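Local atomic coordinates of putative peptidase M23 (Pseudomonas aeruginosa PAO1, PDB entry 2HSI), a protein that binds a zinc ion and is probably a metalloendopeptidase of the M23 family. Residues P51-V63 / A72-Q85. Residues are numbered along the deposited sequence; the frame is centred on the assembly and turned at random. Where two conformers were deposited one is given.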
loop_
_atom_site.group_PDB
_atom_site.type_symbol
_atom_site.label_atom_id
_atom_site.label_comp_id
_atom_site.label_asym_id
_atom_site.label_seq_id
_atom_site.Cartn_x
_atom_site.Cartn_y
_atom_site.Cartn_z
ATOM N N PRO A 51 7.078 -6.986 -18.580
ATOM C CA PRO A 51 8.202 -6.101 -18.368
ATOM C C PRO A 51 8.384 -5.831 -16.876
ATOM O O PRO A 51 7.468 -6.080 -16.082
ATOM C CB PRO A 51 7.769 -4.826 -19.085
ATOM C CG PRO A 51 6.301 -4.807 -18.979
ATOM C CD PRO A 51 5.859 -6.251 -18.957
ATOM N N ARG A 52 9.541 -5.301 -16.510
ATOM C CA ARG A 52 9.733 -4.777 -15.161
ATOM C C ARG A 52 9.773 -3.245 -15.251
ATOM O O ARG A 52 10.192 -2.689 -16.263
ATOM C CB ARG A 52 11.030 -5.295 -14.558
ATOM C CG ARG A 52 10.990 -6.740 -14.091
ATOM C CD ARG A 52 12.242 -7.052 -13.265
ATOM N NE ARG A 52 12.103 -8.284 -12.490
ATOM C CZ ARG A 52 12.728 -9.430 -12.766
ATOM N NH1 ARG A 52 13.557 -9.520 -13.798
ATOM N NH2 ARG A 52 12.529 -10.492 -11.998
ATOM N N ALA A 53 9.323 -2.572 -14.200
ATOM C CA ALA A 53 9.290 -1.108 -14.199
ATOM C C ALA A 53 9.822 -0.584 -12.874
ATOM O O ALA A 53 9.716 -1.259 -11.860
ATOM C CB ALA A 53 7.881 -0.608 -14.440
ATOM N N PHE A 54 10.401 0.618 -12.906
ATOM C CA PHE A 54 11.054 1.230 -11.747
ATOM C C PHE A 54 10.710 2.711 -11.721
ATOM O O PHE A 54 10.765 3.380 -12.759
ATOM C CB PHE A 54 12.580 1.067 -11.816
ATOM C CG PHE A 54 13.052 -0.351 -11.669
ATOM C CD1 PHE A 54 13.394 -0.850 -10.416
ATOM C CD2 PHE A 54 13.162 -1.190 -12.783
ATOM C CE1 PHE A 54 13.832 -2.156 -10.273
ATOM C CE2 PHE A 54 13.584 -2.494 -12.644
ATOM C CZ PHE A 54 13.923 -2.978 -11.391
ATOM N N TYR A 55 10.345 3.205 -10.540
ATOM C CA TYR A 55 10.113 4.637 -10.317
ATOM C C TYR A 55 10.950 5.119 -9.147
ATOM O O TYR A 55 10.828 4.595 -8.034
ATOM C CB TYR A 55 8.630 4.904 -10.057
ATOM C CG TYR A 55 8.281 6.352 -9.745
ATOM C CD1 TYR A 55 8.617 7.389 -10.638
ATOM C CD2 TYR A 55 7.579 6.682 -8.584
ATOM C CE1 TYR A 55 8.284 8.711 -10.361
ATOM C CE2 TYR A 55 7.238 7.997 -8.300
ATOM C CZ TYR A 55 7.593 9.007 -9.192
ATOM O OH TYR A 55 7.246 10.303 -8.907
ATOM N N GLN A 56 11.803 6.113 -9.416
ATOM C CA GLN A 56 12.791 6.626 -8.448
ATOM C C GLN A 56 13.696 5.509 -7.895
ATOM O O GLN A 56 14.077 5.526 -6.724
ATOM C CB GLN A 56 12.095 7.427 -7.324
ATOM C CG GLN A 56 11.134 8.517 -7.845
ATOM C CD GLN A 56 10.269 9.175 -6.767
ATOM O OE1 GLN A 56 9.741 8.516 -5.871
ATOM N NE2 GLN A 56 10.094 10.484 -6.882
ATOM N N GLY A 57 14.008 4.528 -8.744
ATOM C CA GLY A 57 14.874 3.399 -8.363
ATOM C C GLY A 57 14.186 2.236 -7.650
ATOM O O GLY A 57 14.824 1.239 -7.335
ATOM N N LYS A 58 12.889 2.367 -7.396
ATOM C CA LYS A 58 12.105 1.367 -6.667
ATOM C C LYS A 58 11.250 0.565 -7.647
ATOM O O LYS A 58 10.595 1.161 -8.498
ATOM C CB LYS A 58 11.176 2.054 -5.667
ATOM C CG LYS A 58 11.850 3.067 -4.707
ATOM C CD LYS A 58 12.249 2.421 -3.389
ATOM C CE LYS A 58 13.016 3.385 -2.468
ATOM N NZ LYS A 58 12.164 4.460 -1.885
ATOM N N PRO A 59 11.225 -0.781 -7.509
ATOM C CA PRO A 59 10.399 -1.613 -8.398
ATOM C C PRO A 59 8.904 -1.349 -8.228
ATOM O O PRO A 59 8.431 -1.125 -7.106
ATOM C CB PRO A 59 10.781 -3.050 -7.992
ATOM C CG PRO A 59 11.289 -2.936 -6.611
ATOM C CD PRO A 59 11.973 -1.601 -6.539
ATOM N N VAL A 60 8.179 -1.375 -9.348
ATOM C CA VAL A 60 6.790 -0.954 -9.430
ATOM C C VAL A 60 5.886 -2.112 -9.888
ATOM O O VAL A 60 6.309 -2.940 -10.695
ATOM C CB VAL A 60 6.675 0.254 -10.418
ATOM C CG1 VAL A 60 5.253 0.540 -10.829
ATOM C CG2 VAL A 60 7.316 1.481 -9.812
ATOM N N LEU A 61 4.662 -2.149 -9.354
ATOM C CA LEU A 61 3.608 -3.112 -9.736
ATOM C C LEU A 61 3.253 -3.036 -11.225
ATOM O O LEU A 61 2.893 -1.970 -11.749
ATOM C CB LEU A 61 2.349 -2.876 -8.891
ATOM C CG LEU A 61 1.024 -3.581 -9.238
ATOM C CD1 LEU A 61 1.198 -5.075 -9.160
ATOM C CD2 LEU A 61 -0.093 -3.130 -8.308
ATOM N N VAL A 62 3.364 -4.179 -11.890
ATOM C CA VAL A 62 3.093 -4.295 -13.322
ATOM C C VAL A 62 2.023 -5.367 -13.543
ATOM O O VAL A 62 2.166 -6.509 -13.095
ATOM C CB VAL A 62 4.392 -4.624 -14.118
ATOM C CG1 VAL A 62 4.084 -4.916 -15.579
ATOM C CG2 VAL A 62 5.419 -3.487 -14.015
ATOM N N VAL A 63 0.938 -4.990 -14.210
ATOM C CA VAL A 63 -0.181 -5.905 -14.469
ATOM C C VAL A 63 -0.677 -5.708 -15.900
ATOM O O VAL A 63 -0.461 -4.653 -16.491
ATOM C CB VAL A 63 -1.376 -5.703 -13.472
ATOM C CG1 VAL A 63 -0.958 -5.955 -12.023
ATOM C CG2 VAL A 63 -2.009 -4.311 -13.595
ATOM N N ALA A 72 1.883 -0.041 -15.611
ATOM C CA ALA A 72 2.403 0.111 -14.248
ATOM C C ALA A 72 1.386 0.870 -13.395
ATOM O O ALA A 72 0.725 1.803 -13.870
ATOM C CB ALA A 72 3.746 0.836 -14.257
ATOM N N VAL A 73 1.255 0.466 -12.135
ATOM C CA VAL A 73 0.371 1.134 -11.180
ATOM C C VAL A 73 1.317 1.699 -10.132
ATOM O O VAL A 73 1.863 0.951 -9.313
ATOM C CB VAL A 73 -0.676 0.152 -10.569
ATOM C CG1 VAL A 73 -1.535 0.834 -9.511
ATOM C CG2 VAL A 73 -1.578 -0.418 -11.661
ATOM N N VAL A 74 1.536 3.014 -10.209
ATOM C CA VAL A 74 2.697 3.666 -9.593
ATOM C C VAL A 74 2.255 4.518 -8.412
ATOM O O VAL A 74 1.396 5.387 -8.564
ATOM C CB VAL A 74 3.449 4.592 -10.616
ATOM C CG1 VAL A 74 4.753 5.142 -10.025
ATOM C CG2 VAL A 74 3.742 3.867 -11.931
ATOM N N GLY A 75 2.844 4.268 -7.245
ATOM C CA GLY A 75 2.586 5.090 -6.063
ATOM C C GLY A 75 3.422 6.362 -6.110
ATOM O O GLY A 75 4.625 6.302 -6.359
ATOM N N ILE A 76 2.777 7.508 -5.879
ATOM C CA ILE A 76 3.458 8.809 -5.905
ATOM C C ILE A 76 3.615 9.345 -4.480
ATOM O O ILE A 76 2.622 9.648 -3.822
ATOM C CB ILE A 76 2.688 9.854 -6.759
ATOM C CG1 ILE A 76 2.251 9.268 -8.110
ATOM C CG2 ILE A 76 3.513 11.134 -6.932
ATOM C CD1 ILE A 76 3.384 8.781 -9.007
ATOM N N PRO A 77 4.867 9.454 -3.991
ATOM C CA PRO A 77 5.031 9.979 -2.620
ATOM C C PRO A 77 4.404 11.362 -2.419
ATOM O O PRO A 77 4.334 12.162 -3.361
ATOM C CB PRO A 77 6.543 10.047 -2.450
ATOM C CG PRO A 77 7.085 9.046 -3.425
ATOM C CD PRO A 77 6.164 9.083 -4.592
ATOM N N LEU A 78 3.941 11.626 -1.203
ATOM C CA LEU A 78 3.305 12.906 -0.866
ATOM C C LEU A 78 4.255 14.108 -1.033
ATOM O O LEU A 78 3.816 15.216 -1.328
ATOM C CB LEU A 78 2.708 12.851 0.548
ATOM C CG LEU A 78 1.666 13.910 0.939
ATOM C CD1 LEU A 78 0.358 13.767 0.155
ATOM C CD2 LEU A 78 1.400 13.870 2.440
ATOM N N SER A 79 5.554 13.869 -0.892
ATOM C CA SER A 79 6.567 14.914 -1.074
ATOM C C SER A 79 6.919 15.229 -2.545
ATOM O O SER A 79 7.680 16.162 -2.815
ATOM C CB SER A 79 7.833 14.562 -0.282
ATOM O OG SER A 79 8.454 13.400 -0.796
ATOM N N THR A 80 6.362 14.465 -3.489
ATOM C CA THR A 80 6.639 14.669 -4.914
ATOM C C THR A 80 6.105 16.002 -5.423
ATOM O O THR A 80 4.923 16.305 -5.276
ATOM C CB THR A 80 6.035 13.549 -5.786
ATOM O OG1 THR A 80 6.394 12.275 -5.243
ATOM C CG2 THR A 80 6.530 13.632 -7.221
ATOM N N LYS A 81 6.993 16.791 -6.021
ATOM C CA LYS A 81 6.608 18.043 -6.641
ATOM C C LYS A 81 5.873 17.742 -7.947
ATOM O O LYS A 81 6.333 16.918 -8.751
ATOM C CB LYS A 81 7.830 18.947 -6.876
ATOM C CG LYS A 81 8.189 19.873 -5.695
ATOM C CD LYS A 81 8.930 19.147 -4.565
ATOM C CE LYS A 81 8.643 19.774 -3.206
ATOM N NZ LYS A 81 8.995 18.848 -2.085
ATOM N N PRO A 82 4.711 18.384 -8.151
ATOM C CA PRO A 82 3.995 18.246 -9.420
ATOM C C PRO A 82 4.893 18.567 -10.628
ATOM O O PRO A 82 5.793 19.414 -10.540
ATOM C CB PRO A 82 2.846 19.248 -9.282
ATOM C CG PRO A 82 2.622 19.335 -7.793
ATOM C CD PRO A 82 3.994 19.261 -7.206
ATOM N N GLY A 83 4.680 17.835 -11.715
ATOM C CA GLY A 83 5.500 17.966 -12.912
ATOM C C GLY A 83 5.663 16.637 -13.632
ATOM O O GLY A 83 5.075 15.622 -13.219
ATOM N N PRO A 84 6.475 16.627 -14.705
ATOM C CA PRO A 84 6.754 15.401 -15.456
ATOM C C PRO A 84 7.580 14.438 -14.616
ATOM O O PRO A 84 8.423 14.876 -13.819
ATOM C CB PRO A 84 7.594 15.884 -16.646
ATOM C CG PRO A 84 7.483 17.374 -16.658
ATOM C CD PRO A 84 7.194 17.792 -15.260
ATOM N N GLN A 85 7.330 13.139 -14.797
ATOM C CA GLN A 85 8.052 12.068 -14.085
ATOM C C GLN A 85 8.473 11.009 -15.089
ATOM O O GLN A 85 7.899 10.935 -16.169
ATOM C CB GLN A 85 7.157 11.385 -13.052
ATOM C CG GLN A 85 6.319 12.308 -12.214
ATOM C CD GLN A 85 7.108 12.957 -11.130
ATOM O OE1 GLN A 85 7.980 12.327 -10.523
ATOM N NE2 GLN A 85 6.815 14.230 -10.864
HETATM O O HOH W 1 10.276 12.019 -9.505
HETATM O O HOH W 2 9.085 12.140 -4.843
HETATM O O HOH W 3 3.930 0.147 -7.683
#
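A72 sets its CB against CG1 of V60 and, more distantly, CB of A53, in the antiparallel sheet of the M23 N-terminal domain, away from the zinc site; the case illustrates how side-chain packing can carry a hairpin contact where its backbone pairing weakens. Strands 58-64 and 70-75 form this hairpin, antiparallel but splayed, with 144° between the directions of their short segments; the CA-CA spacing grows from 4.6 Å at V62-A72 to 6.2 Å at V60-V74. At V73 they still join: its N donates to L61 O over 3.0 Å, while the V73 and L61 side chains lie side by side. The return link is water-mediated, a single molecule accepting from L61 N and donating to V73 O. V74 meets Y55 of strand 52-55: a chi1 of 177° turns the ring away from its own backbone N, and it lies across the V74 side chain at about a right angle, CD2 3.5 Å from V74 CG1. P77 brings CD to the ring edge and CG to within 3.6 Å of Q56 OE1; Q56 sets its CG over the centre of one face of the Y55 ring and extends from there toward P77. The type I turn P77-T80 is closed by T80, whose N and OG1 both donate to P77 O. A water links T80 OG1 to Q56 NE2, and T80 CG2 packs against Y55 OH. Q85, on strand 83-90, which neighbours 52-55 in the sheet, meets the ring at its edge: a 2.7 Å hydrogen bond runs from Y55 OH to its OE1, approaching from 54° above the amide carbonyl plane.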